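Local coordinates for protein pseudoperoxidase (Leishmania major, PDB 5VIA) that binds heme b as a member of the peroxidase family, with both axial positions of the iron taken up by protein side chains, at residues E54-S59 with N167-E172; V62-D67 with N209-T214. All blocks are in the same frame, centred on the assembly; numbering follows the deposited sequence.

Contact 1 of 2, residues E54-S59 with N167-E172. With HEM (protoporphyrin IX containing Fe), chain B.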
ATOM      1  N   GLU A  54       5.806 -13.605   0.952  1.00 42.96           N
ATOM      2  CA  GLU A  54       5.954 -14.412   2.146  1.00 46.95           C
ATOM      3  C   GLU A  54       6.736 -13.599   3.181  1.00 47.44           C
ATOM      4  O   GLU A  54       6.549 -13.758   4.393  1.00 47.34           O
ATOM      5  CB  GLU A  54       6.696 -15.704   1.792  1.00 49.66           C
ATOM      6  CG  GLU A  54       6.463 -16.844   2.752  1.00 53.83           C
ATOM      7  CD  GLU A  54       4.994 -17.036   3.068  1.00 55.37           C
ATOM      8  OE1 GLU A  54       4.175 -17.137   2.124  1.00 53.96           O
ATOM      9  OE2 GLU A  54       4.660 -17.075   4.270  1.00 57.17           O
ATOM     10  N   THR A  55       7.588 -12.701   2.687  1.00 35.48           N
ATOM     11  CA  THR A  55       8.451 -11.891   3.549  1.00 35.78           C
ATOM     12  C   THR A  55       8.448 -10.407   3.152  1.00 34.51           C
ATOM     13  O   THR A  55       8.411 -10.069   1.956  1.00 32.61           O
ATOM     14  CB  THR A  55       9.903 -12.451   3.536  1.00 36.09           C
ATOM     15  OG1 THR A  55      10.763 -11.606   4.306  1.00 36.08           O
ATOM     16  CG2 THR A  55      10.440 -12.527   2.102  1.00 36.48           C
ATOM     17  N   VAL A  56       8.488  -9.515   4.146  1.00 28.79           N
ATOM     18  CA  VAL A  56       8.587  -8.078   3.864  1.00 27.17           C
ATOM     19  C   VAL A  56       9.936  -7.687   3.271  1.00 27.99           C
ATOM     20  O   VAL A  56      10.107  -6.559   2.788  1.00 30.14           O
ATOM     21  CB  VAL A  56       8.277  -7.192   5.109  1.00 31.47           C
ATOM     22  CG1 VAL A  56       6.865  -7.459   5.615  1.00 29.11           C
ATOM     23  CG2 VAL A  56       9.308  -7.418   6.222  1.00 31.19           C
ATOM     24  N   ASP A  57      10.896  -8.609   3.295  1.00 29.25           N
ATOM     25  CA  ASP A  57      12.130  -8.402   2.553  1.00 29.26           C
ATOM     26  C   ASP A  57      11.808  -8.171   1.071  1.00 31.27           C
ATOM     27  O   ASP A  57      12.559  -7.491   0.364  1.00 31.57           O
ATOM     28  CB  ASP A  57      13.077  -9.590   2.722  1.00 30.05           C
ATOM     29  CG  ASP A  57      13.951  -9.464   3.961  1.00 33.58           C
ATOM     30  OD1 ASP A  57      14.079  -8.327   4.474  1.00 33.69           O
ATOM     31  OD2 ASP A  57      14.517 -10.490   4.410  1.00 33.26           O
ATOM     32  N   GLU A  58      10.682  -8.713   0.614  1.00 28.80           N
ATOM     33  CA  GLU A  58      10.232  -8.493  -0.770  1.00 27.24           C
ATOM     34  C   GLU A  58       9.276  -7.303  -0.891  1.00 27.53           C
ATOM     35  O   GLU A  58       9.560  -6.347  -1.607  1.00 28.20           O
ATOM     36  CB  GLU A  58       9.581  -9.756  -1.344  1.00 27.21           C
ATOM     37  CG  GLU A  58       9.213  -9.641  -2.835  1.00 27.36           C
ATOM     38  CD  GLU A  58       8.645 -10.939  -3.388  1.00 26.85           C
ATOM     39  OE1 GLU A  58       7.484 -11.261  -3.052  1.00 27.67           O
ATOM     40  OE2 GLU A  58       9.357 -11.643  -4.141  1.00 27.45           O
ATOM     41  N   SER A  59       8.139  -7.375  -0.196  1.00 25.72           N
ATOM     42  CA  SER A  59       7.191  -6.272  -0.126  1.00 24.17           C
ATOM     43  C   SER A  59       6.210  -6.560   0.982  1.00 22.87           C
ATOM     44  O   SER A  59       6.264  -7.633   1.590  1.00 25.80           O
ATOM     45  CB  SER A  59       6.416  -6.128  -1.442  1.00 22.36           C
ATOM     46  OG  SER A  59       5.400  -7.109  -1.515  1.00 22.89           O
ATOM     47  N   ASN A 167       3.420  -9.327  13.756  1.00 40.95           N
ATOM     48  CA  ASN A 167       3.018 -10.499  12.966  1.00 40.17           C
ATOM     49  C   ASN A 167       3.170 -10.326  11.457  1.00 40.47           C
ATOM     50  O   ASN A 167       2.808 -11.225  10.685  1.00 39.38           O
ATOM     51  CB  ASN A 167       1.594 -10.960  13.329  1.00 41.43           C
ATOM     52  CG  ASN A 167       0.542  -9.897  13.071  1.00 39.79           C
ATOM     53  OD1 ASN A 167       0.862  -8.746  12.792  1.00 39.50           O
ATOM     54  ND2 ASN A 167      -0.727 -10.278  13.189  1.00 41.70           N
ATOM     55  N   VAL A 168       3.708  -9.177  11.045  1.00 32.18           N
ATOM     56  CA  VAL A 168       3.967  -8.889   9.637  1.00 32.35           C
ATOM     57  C   VAL A 168       5.474  -8.782   9.385  1.00 34.38           C
ATOM     58  O   VAL A 168       6.067  -9.648   8.740  1.00 33.53           O
ATOM     59  CB  VAL A 168       3.260  -7.596   9.212  1.00 31.69           C
ATOM     60  CG1 VAL A 168       3.498  -7.295   7.716  1.00 32.62           C
ATOM     61  CG2 VAL A 168       1.774  -7.693   9.519  1.00 30.93           C
ATOM     62  N   SER A 169       6.098  -7.729   9.903  1.00 36.25           N
ATOM     63  CA  SER A 169       7.541  -7.551   9.750  1.00 36.43           C
ATOM     64  C   SER A 169       8.334  -8.207  10.869  1.00 38.15           C
ATOM     65  O   SER A 169       9.513  -8.509  10.708  1.00 38.21           O
ATOM     66  CB  SER A 169       7.894  -6.067   9.682  1.00 38.05           C
ATOM     67  OG  SER A 169       7.248  -5.471   8.582  1.00 36.84           O
ATOM     68  N   GLY A 170       7.693  -8.401  12.015  1.00 32.33           N
ATOM     69  CA  GLY A 170       8.353  -9.018  13.149  1.00 34.32           C
ATOM     70  C   GLY A 170       8.771  -8.025  14.217  1.00 35.25           C
ATOM     71  O   GLY A 170       9.438  -8.399  15.191  1.00 37.44           O
ATOM     72  N   LEU A 171       8.402  -6.759  14.028  1.00 41.89           N
ATOM     73  CA  LEU A 171       8.709  -5.723  15.017  1.00 43.00           C
ATOM     74  C   LEU A 171       7.564  -4.714  15.124  1.00 41.73           C
ATOM     75  O   LEU A 171       6.741  -4.590  14.217  1.00 39.90           O
ATOM     76  CB  LEU A 171      10.019  -5.009  14.669  1.00 43.59           C
ATOM     77  CG  LEU A 171       9.936  -4.333  13.294  1.00 44.05           C
ATOM     78  CD1 LEU A 171      10.175  -2.844  13.380  1.00 45.14           C
ATOM     79  CD2 LEU A 171      10.908  -4.948  12.311  1.00 44.01           C
ATOM     80  N   GLU A 172       7.544  -3.996  16.242  1.00 38.44           N
ATOM     81  CA  GLU A 172       6.470  -3.094  16.631  1.00 38.33           C
ATOM     82  C   GLU A 172       7.127  -1.739  16.938  1.00 41.03           C
ATOM     83  O   GLU A 172       8.353  -1.673  17.077  1.00 42.66           O
ATOM     84  CB  GLU A 172       5.848  -3.689  17.905  1.00 45.88           C
ATOM     85  CG  GLU A 172       4.839  -2.877  18.689  1.00 46.56           C
ATOM     86  CD  GLU A 172       3.966  -3.784  19.527  1.00 48.04           C
ATOM     87  OE1 GLU A 172       3.993  -3.689  20.773  1.00 49.57           O
ATOM     88  OE2 GLU A 172       3.257  -4.614  18.917  1.00 47.32           O
TER
HETATM   89  CHA HEM B 500       3.748  -1.194   5.316  1.00 25.64           C
HETATM   90  CHB HEM B 500       7.580  -2.688   2.700  1.00 20.37           C
HETATM   91  CHC HEM B 500       5.058  -1.616  -1.308  1.00 21.94           C
HETATM   92  CHD HEM B 500       1.569   0.546   1.325  1.00 23.87           C
HETATM   93  C1A HEM B 500       4.944  -1.751   4.935  1.00 23.55           C
HETATM   94  C2A HEM B 500       5.860  -2.412   5.839  1.00 21.81           C
HETATM   95  C3A HEM B 500       6.908  -2.831   5.136  1.00 19.68           C
HETATM   96  C4A HEM B 500       6.706  -2.442   3.742  1.00 19.96           C
HETATM   97  CMA HEM B 500       8.130  -3.586   5.689  1.00 26.69           C
HETATM   98  CAA HEM B 500       5.617  -2.634   7.348  1.00 22.76           C
HETATM   99  CBA HEM B 500       4.599  -3.790   7.389  1.00 17.79           C
HETATM  100  CGA HEM B 500       4.200  -4.180   8.795  1.00 26.20           C
HETATM  101  O1A HEM B 500       5.088  -4.610   9.571  1.00 27.38           O
HETATM  102  O2A HEM B 500       2.985  -4.094   9.126  1.00 25.36           O
HETATM  103  C1B HEM B 500       7.243  -2.561   1.368  1.00 24.43           C
HETATM  104  C2B HEM B 500       8.062  -2.893   0.225  1.00 20.83           C
HETATM  105  C3B HEM B 500       7.374  -2.625  -0.895  1.00 26.03           C
HETATM  106  C4B HEM B 500       6.086  -2.059  -0.495  1.00 26.16           C
HETATM  107  CMB HEM B 500       9.473  -3.496   0.307  1.00 19.27           C
HETATM  108  CAB HEM B 500       7.932  -2.859  -2.321  1.00 27.17           C
HETATM  109  CBB HEM B 500       7.136  -3.108  -3.367  1.00 22.93           C
HETATM  110  C1C HEM B 500       3.905  -0.933  -0.962  1.00 20.65           C
HETATM  111  C2C HEM B 500       2.904  -0.378  -1.884  1.00 20.54           C
HETATM  112  C3C HEM B 500       1.936   0.218  -1.136  1.00 19.91           C
HETATM  113  C4C HEM B 500       2.302   0.058   0.264  1.00 21.01           C
HETATM  114  CMC HEM B 500       2.990  -0.504  -3.431  1.00 19.51           C
HETATM  115  CAC HEM B 500       0.625   0.946  -1.509  1.00 21.12           C
HETATM  116  CBC HEM B 500       0.135   0.987  -2.756  1.00 45.69           C
HETATM  117  C1D HEM B 500       1.830   0.301   2.651  1.00 20.90           C
HETATM  118  C2D HEM B 500       1.046   0.798   3.762  1.00 20.79           C
HETATM  119  C3D HEM B 500       1.728   0.258   5.011  1.00 21.50           C
HETATM  120  C4D HEM B 500       2.856  -0.512   4.526  1.00 21.37           C
HETATM  121  CMD HEM B 500      -0.215   1.687   3.699  1.00 22.63           C
HETATM  122  CAD HEM B 500       1.283   0.469   6.482  1.00 19.04           C
HETATM  123  CBD HEM B 500       0.289  -0.667   6.761  1.00 21.88           C
HETATM  124  CGD HEM B 500      -0.217  -0.631   8.183  1.00 27.99           C
HETATM  125  O1D HEM B 500      -0.882  -1.620   8.614  1.00 26.21           O
HETATM  126  O2D HEM B 500       0.052   0.381   8.877  1.00 21.51           O
HETATM  127  NA  HEM B 500       5.494  -1.778   3.658  1.00 21.47           N
HETATM  128  NB  HEM B 500       6.054  -2.047   0.897  1.00 21.70           N
HETATM  129  NC  HEM B 500       3.500  -0.642   0.344  1.00 22.92           N
HETATM  130  ND  HEM B 500       2.895  -0.454   3.136  1.00 21.48           N
HETATM  131 FE   HEM B 500       4.486  -1.293   2.025  1.00 28.24          FE
HETATM  132  O   HOH W   1       7.987 -10.714   6.774  1.00 32.26           O
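The V56 side chain lies against the S169 hydroxyl and the V168 side chain, closing one edge of a heme pocket built on the peroxidase fold. Its CG1 methyl comes within 3.6 Å of S169 OG and meets V168 CG1 at 4.0 Å, methyl against methyl. V56 CG2 approaches S169 OG from the same side, at 3.7 Å, and also touches S169 CA. No direct hydrogen bond joins 54-59 to 167-172. A water instead takes the V56 backbone N-H and gives a hydrogen bond to the carbonyl O of V168, bridging the loops just outside the apolar patch.

S169 OG, set beside its own backbone N (chi1 -60°), reaches a heme propionate and donates a short hydrogen bond of 2.5 Å to O1A; the S169 backbone N adds a weak one to the same oxygen. V168 CG1 presses on the carboxylate carbon CGA of that propionate at 3.4 Å. T36, H165 and E163 are also hydrogen-bonded to the heme, while C60, just beyond S59, is an axial ligand of the iron. An ST turn, T55 OG1 accepting the D57 N-H at 3.2 Å, shapes the start of the 54-59 loop; farther on, S59 CA lies 3.5 Å from the heme pyrrole carbon C2B.

Contact 2 of 2, residues V62-D67 with N209-T214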
ATOM      1  N   VAL A  62       2.103  -9.305   2.040  1.00 29.65           N
ATOM      2  CA  VAL A  62       1.904 -10.530   2.796  1.00 29.37           C
ATOM      3  C   VAL A  62       0.454 -10.583   3.252  1.00 27.62           C
ATOM      4  O   VAL A  62      -0.213  -9.556   3.335  1.00 30.28           O
ATOM      5  CB  VAL A  62       2.884 -10.663   4.003  1.00 34.39           C
ATOM      6  CG1 VAL A  62       4.340 -10.616   3.534  1.00 32.53           C
ATOM      7  CG2 VAL A  62       2.621  -9.597   5.059  1.00 32.45           C
ATOM      8  N   VAL A  63      -0.037 -11.779   3.539  1.00 35.30           N
ATOM      9  CA  VAL A  63      -1.435 -11.956   3.894  1.00 35.94           C
ATOM     10  C   VAL A  63      -1.646 -11.705   5.386  1.00 36.83           C
ATOM     11  O   VAL A  63      -2.787 -11.636   5.870  1.00 36.96           O
ATOM     12  CB  VAL A  63      -1.906 -13.369   3.536  1.00 37.96           C
ATOM     13  CG1 VAL A  63      -1.332 -14.388   4.504  1.00 40.82           C
ATOM     14  CG2 VAL A  63      -3.406 -13.441   3.545  1.00 41.54           C
ATOM     15  N   ARG A  64      -0.540 -11.556   6.111  1.00 31.78           N
ATOM     16  CA  ARG A  64      -0.593 -11.445   7.569  1.00 32.64           C
ATOM     17  C   ARG A  64      -1.008 -10.047   8.025  1.00 33.10           C
ATOM     18  O   ARG A  64      -0.815  -9.064   7.314  1.00 32.71           O
ATOM     19  CB  ARG A  64       0.757 -11.831   8.186  1.00 35.37           C
ATOM     20  CG  ARG A  64       1.252 -13.242   7.815  1.00 38.35           C
ATOM     21  CD  ARG A  64       2.552 -13.627   8.558  1.00 38.54           C
ATOM     22  NE  ARG A  64       3.640 -12.680   8.281  1.00 37.74           N
ATOM     23  CZ  ARG A  64       4.554 -12.835   7.321  1.00 39.51           C
ATOM     24  NH1 ARG A  64       4.536 -13.907   6.538  1.00 37.57           N
ATOM     25  NH2 ARG A  64       5.500 -11.919   7.144  1.00 39.25           N
ATOM     26  N   GLY A  65      -1.607  -9.974   9.210  1.00 35.27           N
ATOM     27  CA  GLY A  65      -1.992  -8.704   9.793  1.00 35.21           C
ATOM     28  C   GLY A  65      -3.168  -8.007   9.135  1.00 35.05           C
ATOM     29  O   GLY A  65      -3.233  -6.778   9.134  1.00 35.13           O
ATOM     30  N   LEU A  66      -4.104  -8.774   8.583  1.00 36.19           N
ATOM     31  CA  LEU A  66      -5.222  -8.175   7.856  1.00 33.89           C
ATOM     32  C   LEU A  66      -6.573  -8.570   8.446  1.00 34.21           C
ATOM     33  O   LEU A  66      -7.610  -8.305   7.832  1.00 34.77           O
ATOM     34  CB  LEU A  66      -5.170  -8.572   6.378  1.00 35.69           C
ATOM     35  CG  LEU A  66      -3.986  -8.073   5.552  1.00 32.80           C
ATOM     36  CD1 LEU A  66      -4.108  -8.567   4.119  1.00 32.47           C
ATOM     37  CD2 LEU A  66      -3.913  -6.553   5.611  1.00 31.64           C
ATOM     38  N   ASP A  67      -6.558  -9.199   9.626  1.00 37.78           N
ATOM     39  CA  ASP A  67      -7.788  -9.659  10.283  1.00 43.29           C
ATOM     40  C   ASP A  67      -8.746  -8.515  10.609  1.00 42.27           C
ATOM     41  O   ASP A  67      -9.960  -8.627  10.399  1.00 42.74           O
ATOM     42  CB  ASP A  67      -7.479 -10.428  11.578  1.00 46.00           C
ATOM     43  CG  ASP A  67      -7.098 -11.884  11.334  1.00 50.55           C
ATOM     44  OD1 ASP A  67      -7.256 -12.370  10.194  1.00 50.11           O
ATOM     45  OD2 ASP A  67      -6.656 -12.556  12.301  1.00 54.92           O
ATOM     46  N   ASN A 209       6.682 -12.364  17.707  1.00 43.82           N
ATOM     47  CA  ASN A 209       6.778 -12.374  16.240  1.00 41.38           C
ATOM     48  C   ASN A 209       6.820 -13.775  15.610  1.00 42.01           C
ATOM     49  O   ASN A 209       7.347 -13.955  14.501  1.00 40.74           O
ATOM     50  CB  ASN A 209       7.949 -11.504  15.730  1.00 40.20           C
ATOM     51  CG  ASN A 209       9.322 -12.017  16.184  1.00 42.32           C
ATOM     52  OD1 ASN A 209       9.467 -13.165  16.606  1.00 44.44           O
ATOM     53  ND2 ASN A 209      10.339 -11.159  16.076  1.00 41.94           N
ATOM     54  N   LYS A 210       6.232 -14.748  16.299  1.00 45.40           N
ATOM     55  CA  LYS A 210       6.243 -16.138  15.845  1.00 47.97           C
ATOM     56  C   LYS A 210       5.531 -16.360  14.514  1.00 45.01           C
ATOM     57  O   LYS A 210       5.803 -17.352  13.848  1.00 47.04           O
ATOM     58  CB  LYS A 210       5.621 -17.054  16.902  1.00 49.42           C
ATOM     59  CG  LYS A 210       6.389 -17.130  18.204  1.00 52.83           C
ATOM     60  CD  LYS A 210       5.505 -17.652  19.331  1.00 56.12           C
ATOM     61  CE  LYS A 210       6.131 -18.839  20.026  1.00 61.11           C
ATOM     62  NZ  LYS A 210       6.163 -20.028  19.126  1.00 64.48           N
ATOM     63  N   GLU A 211       4.623 -15.460  14.134  1.00 52.82           N
ATOM     64  CA  GLU A 211       3.899 -15.591  12.866  1.00 51.03           C
ATOM     65  C   GLU A 211       4.803 -15.307  11.669  1.00 51.96           C
ATOM     66  O   GLU A 211       4.469 -15.641  10.525  1.00 51.58           O
ATOM     67  CB  GLU A 211       2.707 -14.632  12.811  1.00 51.63           C
ATOM     68  CG  GLU A 211       1.476 -15.051  13.603  1.00 55.19           C
ATOM     69  CD  GLU A 211       0.238 -14.295  13.143  1.00 56.71           C
ATOM     70  OE1 GLU A 211       0.122 -14.025  11.918  1.00 54.94           O
ATOM     71  OE2 GLU A 211      -0.614 -13.973  13.999  1.00 57.01           O
ATOM     72  N   VAL A 212       5.939 -14.665  11.929  1.00 41.68           N
ATOM     73  CA  VAL A 212       6.904 -14.368  10.880  1.00 41.41           C
ATOM     74  C   VAL A 212       7.927 -15.501  10.871  1.00 45.40           C
ATOM     75  O   VAL A 212       8.830 -15.553  11.707  1.00 46.02           O
ATOM     76  CB  VAL A 212       7.552 -12.985  11.092  1.00 40.99           C
ATOM     77  CG1 VAL A 212       8.486 -12.630   9.940  1.00 40.56           C
ATOM     78  CG2 VAL A 212       6.467 -11.928  11.227  1.00 38.71           C
ATOM     79  N   ALA A 213       7.747 -16.424   9.930  1.00 45.80           N
ATOM     80  CA  ALA A 213       8.485 -17.684   9.912  1.00 48.80           C
ATOM     81  C   ALA A 213       9.971 -17.441   9.738  1.00 48.10           C
ATOM     82  O   ALA A 213      10.801 -18.080  10.387  1.00 50.93           O
ATOM     83  CB  ALA A 213       7.959 -18.571   8.785  1.00 48.45           C
ATOM     84  N   THR A 214      10.294 -16.529   8.832  1.00 57.26           N
ATOM     85  CA  THR A 214      11.669 -16.141   8.582  1.00 58.68           C
ATOM     86  C   THR A 214      11.771 -14.623   8.736  1.00 57.74           C
ATOM     87  O   THR A 214      11.148 -13.867   7.993  1.00 56.03           O
ATOM     88  CB  THR A 214      12.152 -16.625   7.185  1.00 63.49           C
ATOM     89  OG1 THR A 214      13.411 -16.019   6.864  1.00 63.98           O
ATOM     90  CG2 THR A 214      11.129 -16.289   6.101  1.00 61.23           C
TER
HETATM   91  O   HOH W   2      -2.383 -12.595  10.660  1.00 51.43           O
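R64 reaches across to the backbone of E211 and the side chain of V212, and the closest fit is at its CD carbon. This atom sits 3.4 Å from the carbonyl O of E211, whereas R64 NE stays 3.8 Å from that oxygen and makes no hydrogen bond with it. The chain bends about the CG-CD bond (chi3 -58°), carrying the guanidinium past V212, whose two methyls both lie near NH2, CG1 at 4.2 Å. The V212 side chain crosses the arginine at roughly a right angle, while V62 CB lies on one face of the guanidinium, offset toward its rim. The polar end is gripped by backbone carbonyls: NE bonds to N167 O, NH2 to V168 O and NH1 to E54 O, three hydrogen bonds that would fix the rotation of the group.

E211 makes up the looser, solvent side. Its side chain slides past that of R64 in the opposite direction, the carboxylate plane 87° from the guanidinium, and R64 NE to E211 OE1 measures 5.2 Å, so opposite charges are near without a salt bridge. E211 OE1 is linked to the other loop by a water, which accepts from G65 N and donates to OE1, 3.1 Å from each. E211 is presented by a type I turn, N209 to V212, closed by V212 N to N209 O. Both segments are loops: 62-67 is tied by R39 of helix 33-49 to V62 O and R64 O and leads through the N-cap residue L66 into helix 67-79, while 209-214 links strands 199-200 and 219-224.

How the contacts relate
The centres of contacts 1 and 2 are about 7 Å apart, on the same side of the chain's centre, and all four segments belong to the peroxidase family domain. Along the chain they alternate: 54-59 and 62-67 share the loop between helices 33-49 and 67-79; 167-172 follows, ahead of helix 186-194, and the loop 209-214 precedes strand 219-224. Contact 1 borders the heme, and contact 2 backs it from the outer side. R64 of contact 2 hydrogen-bonds the backbone carbonyls of N167 and V168, with V212 CG2 packing beside them at 3.4 Å from V168 O. The propionate-binding loop 167-172 thus packs on 54-59 and is bonded by R64, consistent with a second shell behind the heme pocket.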